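Local structure of Alr1585 protein (Nostoc sp., 5C2I) at residues Arg219-Lys231 / Ala307-Asp319. The protein is a haem-containing DyP-type (dye-decolorizing) peroxidase that probably uses hydrogen peroxide to oxidise dyes and related substrates. The protein carries 1 engineered substitution. Sequence-based numbering, arbitrary orientation.
Sequences RVNNCDFDKWDPK and AVTPTNNFNYDGD
Asn313 sets its amide into the loop from Cys223 to Lys227. Its CG lies anti to the backbone N (chi1 -173°), which carries the amide across to that loop. ND2 donates to Asp226 OD1 at 2.8 Å, an almost straight bond (176°). The carboxylate oxygen is met on its syn side, but from out of the carboxylate plane; it lies in the amide plane of Asn313. The two flat groups are twisted 35° apart. On the other branch, Asn313 OD1 accepts from Lys227 N at 2.9 Å, with the donor tilted from the carbonyl plane. A water linked to Trp228 O also donates to this OD1. Both ends of the amide are thus held, which fixes its rotation. With an alanine here both grips go, and the Asp226 carboxylate, left without this partner, would probably be set free to turn. From the other segment, Asn222 OD1 accepts from Asn312 N at 2.7 Å, the donor tilted from the carbonyl plane. Asn315 ND2 donates to Lys227 O at 2.9 Å, in the carbonyl plane and on a lone pair. Asn315 OD1 closes an Asx turn with Asp317 N. Trp228 CB packs on Phe314 O at 3.5 Å. The indole and the Asn312 amide stand steeply to each other, and a water bonds to Trp228 NE1 and, weakly, to Asn312 ND2. Asn312 OD1 is bonded to Arg337, and its side chain is about 5 Å from the haem. The contact therefore joins two loops beside the cofactor. Cys223 forms a disulfide with Cys223 of the second subunit, so the same loop is part of a subunit interface. Segment 219-231 takes in the last residues of helix 212-221 and the loop that follows; Phe225 packs back on that helix, while 307-319 belongs to the loop between helices 281-289 and 330-334.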
ATOM      1  N   ARG A 219      21.709  -9.805 -21.258  1.00 20.51           N
ATOM      2  CA  ARG A 219      23.138 -10.081 -21.268  1.00 21.38           C
ATOM      3  C   ARG A 219      23.842  -9.621 -19.980  1.00 21.53           C
ATOM      4  O   ARG A 219      24.692 -10.377 -19.439  1.00 20.63           O
ATOM      5  CB  ARG A 219      23.815  -9.449 -22.481  1.00 23.03           C
ATOM      6  CG  ARG A 219      25.259  -9.861 -22.727  1.00 25.81           C
ATOM      7  CD  ARG A 219      25.895  -9.014 -23.793  1.00 29.86           C
ATOM      8  NE  ARG A 219      25.553  -9.388 -25.129  1.00 33.21           N
ATOM      9  CZ  ARG A 219      25.138  -8.534 -26.072  1.00 36.74           C
ATOM     10  NH1 ARG A 219      25.036  -7.234 -25.857  1.00 41.13           N
ATOM     11  NH2 ARG A 219      24.858  -9.007 -27.267  1.00 39.27           N
ATOM     12  N   VAL A 220      23.565  -8.386 -19.552  1.00 21.21           N
ATOM     13  CA  VAL A 220      24.234  -7.855 -18.374  1.00 22.00           C
ATOM     14  C   VAL A 220      23.806  -8.645 -17.141  1.00 21.21           C
ATOM     15  O   VAL A 220      24.597  -8.810 -16.234  1.00 20.98           O
ATOM     16  CB  VAL A 220      24.019  -6.340 -18.190  1.00 23.30           C
ATOM     17  CG1 VAL A 220      22.672  -6.062 -17.608  1.00 23.63           C
ATOM     18  CG2 VAL A 220      25.123  -5.784 -17.281  1.00 25.80           C
ATOM     19  N   ASN A 221      22.608  -9.206 -17.139  1.00 19.88           N
ATOM     20  CA  ASN A 221      22.112  -9.994 -15.979  1.00 20.03           C
ATOM     21  C   ASN A 221      22.333 -11.484 -16.053  1.00 19.92           C
ATOM     22  O   ASN A 221      22.018 -12.193 -15.128  1.00 20.85           O
ATOM     23  CB  ASN A 221      20.632  -9.675 -15.738  1.00 20.13           C
ATOM     24  CG  ASN A 221      20.450  -8.242 -15.247  1.00 21.28           C
ATOM     25  OD1 ASN A 221      21.013  -7.867 -14.222  1.00 23.23           O
ATOM     26  ND2 ASN A 221      19.768  -7.432 -16.013  1.00 21.12           N
ATOM     27  N   ASN A 222      22.901 -11.940 -17.158  1.00 19.93           N
ATOM     28  CA  ASN A 222      23.197 -13.341 -17.361  1.00 18.90           C
ATOM     29  C   ASN A 222      24.605 -13.615 -17.810  1.00 19.55           C
ATOM     30  O   ASN A 222      24.833 -14.516 -18.639  1.00 18.93           O
ATOM     31  CB  ASN A 222      22.171 -13.999 -18.286  1.00 18.65           C
ATOM     32  CG  ASN A 222      20.820 -14.145 -17.626  1.00 18.61           C
ATOM     33  OD1 ASN A 222      20.654 -15.030 -16.796  1.00 19.08           O
ATOM     34  ND2 ASN A 222      19.889 -13.270 -17.916  1.00 18.53           N
ATOM     35  N   CYS A 223      25.563 -12.892 -17.213  1.00 20.09           N
ATOM     36  CA  CYS A 223      26.959 -13.269 -17.286  1.00 21.49           C
ATOM     37  C   CYS A 223      27.448 -13.324 -18.738  1.00 21.79           C
ATOM     38  O   CYS A 223      28.199 -14.231 -19.105  1.00 21.03           O
ATOM     39  CB  CYS A 223      27.191 -14.630 -16.622  1.00 21.74           C
ATOM     40  SG  CYS A 223      26.398 -14.794 -14.979  1.00 21.80           S
ATOM     41  N   ASP A 224      27.028 -12.343 -19.534  1.00 21.69           N
ATOM     42  CA  ASP A 224      27.390 -12.285 -20.947  1.00 23.26           C
ATOM     43  C   ASP A 224      26.934 -13.535 -21.760  1.00 21.56           C
ATOM     44  O   ASP A 224      27.574 -13.889 -22.760  1.00 21.80           O
ATOM     45  CB  ASP A 224      28.885 -12.122 -21.080  1.00 25.68           C
ATOM     46  CG  ASP A 224      29.319 -11.532 -22.441  1.00 29.19           C
ATOM     47  OD1 ASP A 224      28.573 -10.786 -23.104  1.00 30.22           O
ATOM     48  OD2 ASP A 224      30.464 -11.853 -22.835  1.00 32.45           O
ATOM     49  N   PHE A 225      25.875 -14.173 -21.321  1.00 20.73           N
ATOM     50  CA  PHE A 225      25.294 -15.395 -21.994  1.00 20.67           C
ATOM     51  C   PHE A 225      26.298 -16.537 -22.053  1.00 21.59           C
ATOM     52  O   PHE A 225      26.296 -17.293 -23.005  1.00 21.66           O
ATOM     53  CB  PHE A 225      24.856 -15.074 -23.453  1.00 20.55           C
ATOM     54  CG  PHE A 225      23.799 -14.012 -23.578  1.00 20.52           C
ATOM     55  CD1 PHE A 225      22.794 -13.842 -22.627  1.00 20.07           C
ATOM     56  CD2 PHE A 225      23.771 -13.202 -24.724  1.00 20.70           C
ATOM     57  CE1 PHE A 225      21.837 -12.843 -22.799  1.00 20.35           C
ATOM     58  CE2 PHE A 225      22.818 -12.209 -24.886  1.00 20.97           C
ATOM     59  CZ  PHE A 225      21.827 -12.046 -23.928  1.00 19.96           C
ATOM     60  N   ASP A 226      27.198 -16.642 -21.084  1.00 21.88           N
ATOM     61  CA  ASP A 226      28.272 -17.637 -21.208  1.00 23.18           C
ATOM     62  C   ASP A 226      27.819 -19.103 -21.078  1.00 23.10           C
ATOM     63  O   ASP A 226      28.584 -19.991 -21.444  1.00 23.53           O
ATOM     64  CB  ASP A 226      29.492 -17.302 -20.357  1.00 24.32           C
ATOM     65  CG  ASP A 226      29.276 -17.361 -18.874  1.00 24.64           C
ATOM     66  OD1 ASP A 226      28.309 -17.895 -18.366  1.00 24.07           O
ATOM     67  OD2 ASP A 226      30.202 -16.848 -18.194  1.00 26.44           O
ATOM     68  N   LYS A 227      26.616 -19.357 -20.590  1.00 21.66           N
ATOM     69  CA  LYS A 227      26.078 -20.737 -20.555  1.00 22.52           C
ATOM     70  C   LYS A 227      24.910 -21.014 -21.511  1.00 21.07           C
ATOM     71  O   LYS A 227      24.615 -22.174 -21.838  1.00 20.03           O
ATOM     72  CB  LYS A 227      25.629 -21.079 -19.123  1.00 23.86           C
ATOM     73  CG  LYS A 227      26.766 -21.055 -18.112  1.00 26.56           C
ATOM     74  CD  LYS A 227      27.740 -22.199 -18.370  1.00 29.34           C
ATOM     75  CE  LYS A 227      29.043 -21.977 -17.600  1.00 35.37           C
ATOM     76  NZ  LYS A 227      28.780 -22.231 -16.173  1.00 35.98           N
ATOM     77  N   TRP A 228      24.217 -19.979 -21.931  1.00 19.49           N
ATOM     78  CA  TRP A 228      23.038 -20.105 -22.786  1.00 19.35           C
ATOM     79  C   TRP A 228      22.858 -18.815 -23.560  1.00 18.94           C
ATOM     80  O   TRP A 228      22.868 -17.737 -22.960  1.00 18.72           O
ATOM     81  CB  TRP A 228      21.762 -20.341 -21.964  1.00 18.35           C
ATOM     82  CG  TRP A 228      20.497 -20.220 -22.730  1.00 17.97           C
ATOM     83  CD1 TRP A 228      19.595 -19.171 -22.686  1.00 17.80           C
ATOM     84  CD2 TRP A 228      19.960 -21.154 -23.704  1.00 18.46           C
ATOM     85  NE1 TRP A 228      18.530 -19.440 -23.504  1.00 18.37           N
ATOM     86  CE2 TRP A 228      18.727 -20.635 -24.145  1.00 18.17           C
ATOM     87  CE3 TRP A 228      20.368 -22.396 -24.180  1.00 18.36           C
ATOM     88  CZ2 TRP A 228      17.916 -21.299 -25.096  1.00 18.05           C
ATOM     89  CZ3 TRP A 228      19.552 -23.057 -25.118  1.00 18.09           C
ATOM     90  CH2 TRP A 228      18.378 -22.500 -25.569  1.00 17.76           C
ATOM     91  N   ASP A 229      22.708 -18.935 -24.879  1.00 18.77           N
ATOM     92  CA  ASP A 229      22.396 -17.794 -25.747  1.00 18.88           C
ATOM     93  C   ASP A 229      20.888 -17.717 -26.012  1.00 17.89           C
ATOM     94  O   ASP A 229      20.358 -18.514 -26.773  1.00 17.60           O
ATOM     95  CB  ASP A 229      23.166 -17.946 -27.064  1.00 19.51           C
ATOM     96  CG  ASP A 229      22.953 -16.783 -28.025  1.00 20.25           C
ATOM     97  OD1 ASP A 229      22.189 -15.835 -27.695  1.00 19.18           O
ATOM     98  OD2 ASP A 229      23.586 -16.823 -29.104  1.00 20.81           O
ATOM     99  N   PRO A 230      20.176 -16.724 -25.421  1.00 17.34           N
ATOM    100  CA  PRO A 230      18.744 -16.613 -25.623  1.00 17.24           C
ATOM    101  C   PRO A 230      18.295 -15.911 -26.922  1.00 17.72           C
ATOM    102  O   PRO A 230      17.120 -15.898 -27.244  1.00 18.14           O
ATOM    103  CB  PRO A 230      18.317 -15.733 -24.456  1.00 17.26           C
ATOM    104  CG  PRO A 230      19.451 -14.781 -24.339  1.00 17.63           C
ATOM    105  CD  PRO A 230      20.689 -15.646 -24.543  1.00 17.89           C
ATOM    106  N   LYS A 231      19.221 -15.353 -27.672  1.00 17.45           N
ATOM    107  CA  LYS A 231      18.878 -14.753 -28.937  1.00 18.54           C
ATOM    108  C   LYS A 231      18.315 -15.777 -29.901  1.00 17.72           C
ATOM    109  O   LYS A 231      18.621 -16.964 -29.829  1.00 17.92           O
ATOM    110  CB  LYS A 231      20.115 -14.111 -29.585  1.00 19.07           C
ATOM    111  CG  LYS A 231      20.607 -12.901 -28.806  1.00 21.47           C
ATOM    112  CD  LYS A 231      21.741 -12.136 -29.480  1.00 22.23           C
ATOM    113  CE  LYS A 231      23.128 -12.676 -29.621  1.00 25.57           C
ATOM    114  NZ  LYS A 231      23.531 -13.627 -28.592  1.00 27.88           N
ATOM    115  N   ALA A 307      16.359 -14.692  -5.501  1.00 22.56           N
ATOM    116  CA  ALA A 307      16.700 -13.537  -6.340  1.00 23.76           C
ATOM    117  C   ALA A 307      15.472 -13.042  -7.078  1.00 22.71           C
ATOM    118  O   ALA A 307      14.780 -13.813  -7.787  1.00 22.55           O
ATOM    119  CB  ALA A 307      17.834 -13.865  -7.325  1.00 23.68           C
ATOM    120  N   VAL A 308      15.184 -11.760  -6.913  1.00 23.75           N
ATOM    121  CA  VAL A 308      13.995 -11.144  -7.519  1.00 24.00           C
ATOM    122  C   VAL A 308      14.056 -11.261  -9.048  1.00 22.83           C
ATOM    123  O   VAL A 308      13.023 -11.561  -9.677  1.00 20.82           O
ATOM    124  CB  VAL A 308      13.819  -9.669  -7.100  1.00 25.68           C
ATOM    125  CG1 VAL A 308      12.704  -9.002  -7.879  1.00 26.54           C
ATOM    126  CG2 VAL A 308      13.542  -9.585  -5.603  1.00 28.51           C
ATOM    127  N   THR A 309      15.239 -11.035  -9.629  1.00 22.09           N
ATOM    128  CA  THR A 309      15.488 -11.327 -11.069  1.00 21.95           C
ATOM    129  C   THR A 309      16.248 -12.667 -11.190  1.00 21.57           C
ATOM    130  O   THR A 309      17.458 -12.744 -10.936  1.00 22.48           O
ATOM    131  CB  THR A 309      16.274 -10.176 -11.718  1.00 22.73           C
ATOM    132  OG1 THR A 309      15.455  -8.993 -11.638  1.00 21.52           O
ATOM    133  CG2 THR A 309      16.592 -10.450 -13.186  1.00 24.26           C
ATOM    134  N   PRO A 310      15.526 -13.745 -11.484  1.00 20.24           N
ATOM    135  CA  PRO A 310      16.161 -15.049 -11.530  1.00 19.87           C
ATOM    136  C   PRO A 310      17.160 -15.186 -12.657  1.00 19.99           C
ATOM    137  O   PRO A 310      17.026 -14.551 -13.709  1.00 19.95           O
ATOM    138  CB  PRO A 310      15.012 -16.024 -11.817  1.00 20.12           C
ATOM    139  CG  PRO A 310      13.763 -15.205 -11.831  1.00 19.93           C
ATOM    140  CD  PRO A 310      14.119 -13.773 -11.893  1.00 20.18           C
ATOM    141  N   THR A 311      18.167 -16.011 -12.433  1.00 19.25           N
ATOM    142  CA  THR A 311      19.114 -16.267 -13.494  1.00 18.51           C
ATOM    143  C   THR A 311      18.502 -17.138 -14.606  1.00 17.34           C
ATOM    144  O   THR A 311      17.670 -18.002 -14.333  1.00 16.95           O
ATOM    145  CB  THR A 311      20.410 -16.916 -12.949  1.00 18.94           C
ATOM    146  OG1 THR A 311      21.424 -16.819 -13.954  1.00 18.74           O
ATOM    147  CG2 THR A 311      20.217 -18.370 -12.558  1.00 19.25           C
ATOM    148  N   ASN A 312      18.950 -16.892 -15.842  1.00 17.03           N
ATOM    149  CA  ASN A 312      18.713 -17.778 -16.979  1.00 16.79           C
ATOM    150  C   ASN A 312      19.968 -18.337 -17.572  1.00 17.24           C
ATOM    151  O   ASN A 312      19.944 -18.980 -18.651  1.00 17.12           O
ATOM    152  CB  ASN A 312      17.875 -17.077 -18.054  1.00 16.63           C
ATOM    153  CG  ASN A 312      17.119 -18.083 -18.916  1.00 16.10           C
ATOM    154  OD1 ASN A 312      16.630 -19.097 -18.416  1.00 15.89           O
ATOM    155  ND2 ASN A 312      17.074 -17.827 -20.195  1.00 16.53           N
ATOM    156  N   ASN A 313      21.082 -18.115 -16.857  1.00 18.10           N
ATOM    157  CA  ASN A 313      22.349 -18.425 -17.419  1.00 18.39           C
ATOM    158  C   ASN A 313      22.760 -19.818 -16.993  1.00 18.47           C
ATOM    159  O   ASN A 313      23.570 -19.991 -16.101  1.00 19.18           O
ATOM    160  CB  ASN A 313      23.418 -17.425 -17.026  1.00 19.55           C
ATOM    161  CG  ASN A 313      24.704 -17.671 -17.765  1.00 20.49           C
ATOM    162  OD1 ASN A 313      24.697 -17.818 -19.005  1.00 21.61           O
ATOM    163  ND2 ASN A 313      25.832 -17.666 -17.043  1.00 21.31           N
ATOM    164  N   PHE A 314      22.205 -20.818 -17.661  1.00 17.78           N
ATOM    165  CA  PHE A 314      22.598 -22.148 -17.358  1.00 18.34           C
ATOM    166  C   PHE A 314      22.296 -23.047 -18.507  1.00 18.40           C
ATOM    167  O   PHE A 314      21.530 -22.698 -19.430  1.00 17.38           O
ATOM    168  CB  PHE A 314      21.879 -22.659 -16.102  1.00 18.19           C
ATOM    169  CG  PHE A 314      20.386 -22.778 -16.240  1.00 17.22           C
ATOM    170  CD1 PHE A 314      19.564 -21.700 -16.019  1.00 16.95           C
ATOM    171  CD2 PHE A 314      19.809 -23.979 -16.634  1.00 17.47           C
ATOM    172  CE1 PHE A 314      18.189 -21.804 -16.185  1.00 16.73           C
ATOM    173  CE2 PHE A 314      18.450 -24.087 -16.792  1.00 17.04           C
ATOM    174  CZ  PHE A 314      17.617 -22.989 -16.572  1.00 16.49           C
ATOM    175  N   ASN A 315      22.926 -24.205 -18.440  1.00 18.98           N
ATOM    176  CA  ASN A 315      22.550 -25.270 -19.330  1.00 19.51           C
ATOM    177  C   ASN A 315      22.589 -26.515 -18.441  1.00 21.23           C
ATOM    178  O   ASN A 315      22.725 -26.414 -17.216  1.00 21.45           O
ATOM    179  CB  ASN A 315      23.472 -25.310 -20.556  1.00 20.55           C
ATOM    180  CG  ASN A 315      24.936 -25.423 -20.183  1.00 21.63           C
ATOM    181  OD1 ASN A 315      25.297 -26.260 -19.378  1.00 24.71           O
ATOM    182  ND2 ASN A 315      25.775 -24.544 -20.708  1.00 22.96           N
ATOM    183  N   TYR A 316      22.463 -27.681 -19.033  1.00 21.36           N
ATOM    184  CA  TYR A 316      22.444 -28.868 -18.192  1.00 22.15           C
ATOM    185  C   TYR A 316      23.761 -29.685 -18.314  1.00 24.75           C
ATOM    186  O   TYR A 316      23.817 -30.871 -17.920  1.00 24.28           O
ATOM    187  CB  TYR A 316      21.244 -29.703 -18.585  1.00 21.14           C
ATOM    188  CG  TYR A 316      19.925 -28.973 -18.367  1.00 20.22           C
ATOM    189  CD1 TYR A 316      19.517 -28.625 -17.092  1.00 20.26           C
ATOM    190  CD2 TYR A 316      19.081 -28.658 -19.433  1.00 20.09           C
ATOM    191  CE1 TYR A 316      18.310 -27.970 -16.883  1.00 18.99           C
ATOM    192  CE2 TYR A 316      17.863 -27.979 -19.239  1.00 18.91           C
ATOM    193  CZ  TYR A 316      17.493 -27.625 -17.976  1.00 18.65           C
ATOM    194  OH  TYR A 316      16.291 -26.956 -17.779  1.00 17.36           O
ATOM    195  N   ASP A 317      24.824 -29.030 -18.784  1.00 26.85           N
ATOM    196  CA  ASP A 317      26.154 -29.654 -18.930  1.00 29.09           C
ATOM    197  C   ASP A 317      26.753 -30.112 -17.601  1.00 29.28           C
ATOM    198  O   ASP A 317      27.545 -31.043 -17.598  1.00 32.41           O
ATOM    199  CB  ASP A 317      27.167 -28.723 -19.653  1.00 31.06           C
ATOM    200  CG  ASP A 317      26.822 -28.476 -21.137  1.00 32.65           C
ATOM    201  OD1 ASP A 317      25.789 -28.947 -21.649  1.00 34.26           O
ATOM    202  OD2 ASP A 317      27.580 -27.736 -21.807  1.00 35.75           O
ATOM    203  N   GLY A 318      26.412 -29.476 -16.481  1.00 27.26           N
ATOM    204  CA  GLY A 318      26.814 -29.913 -15.153  1.00 27.51           C
ATOM    205  C   GLY A 318      25.868 -30.936 -14.542  1.00 26.85           C
ATOM    206  O   GLY A 318      26.024 -31.292 -13.366  1.00 27.29           O
ATOM    207  N   ASP A 319      24.942 -31.456 -15.347  1.00 25.64           N
ATOM    208  CA  ASP A 319      23.804 -32.255 -14.871  1.00 24.51           C
ATOM    209  C   ASP A 319      23.401 -33.256 -15.954  1.00 24.98           C
ATOM    210  O   ASP A 319      22.208 -33.446 -16.240  1.00 24.62           O
ATOM    211  CB  ASP A 319      22.658 -31.306 -14.532  1.00 23.29           C
ATOM    212  CG  ASP A 319      21.520 -31.965 -13.762  1.00 22.29           C
ATOM    213  OD1 ASP A 319      21.691 -33.066 -13.199  1.00 21.61           O
ATOM    214  OD2 ASP A 319      20.467 -31.290 -13.668  1.00 20.88           O
TER
HETATM  215  O   HOH W   1      22.438 -14.397 -13.561  1.00 21.94           O
HETATM  216  O   HOH W   2      18.515 -12.592 -15.226  1.00 32.67           O
HETATM  217  O   HOH W   3      22.546 -16.763 -20.539  1.00 18.54           O
HETATM  218  O   HOH W   4      16.045 -18.089 -23.284  1.00 19.34           O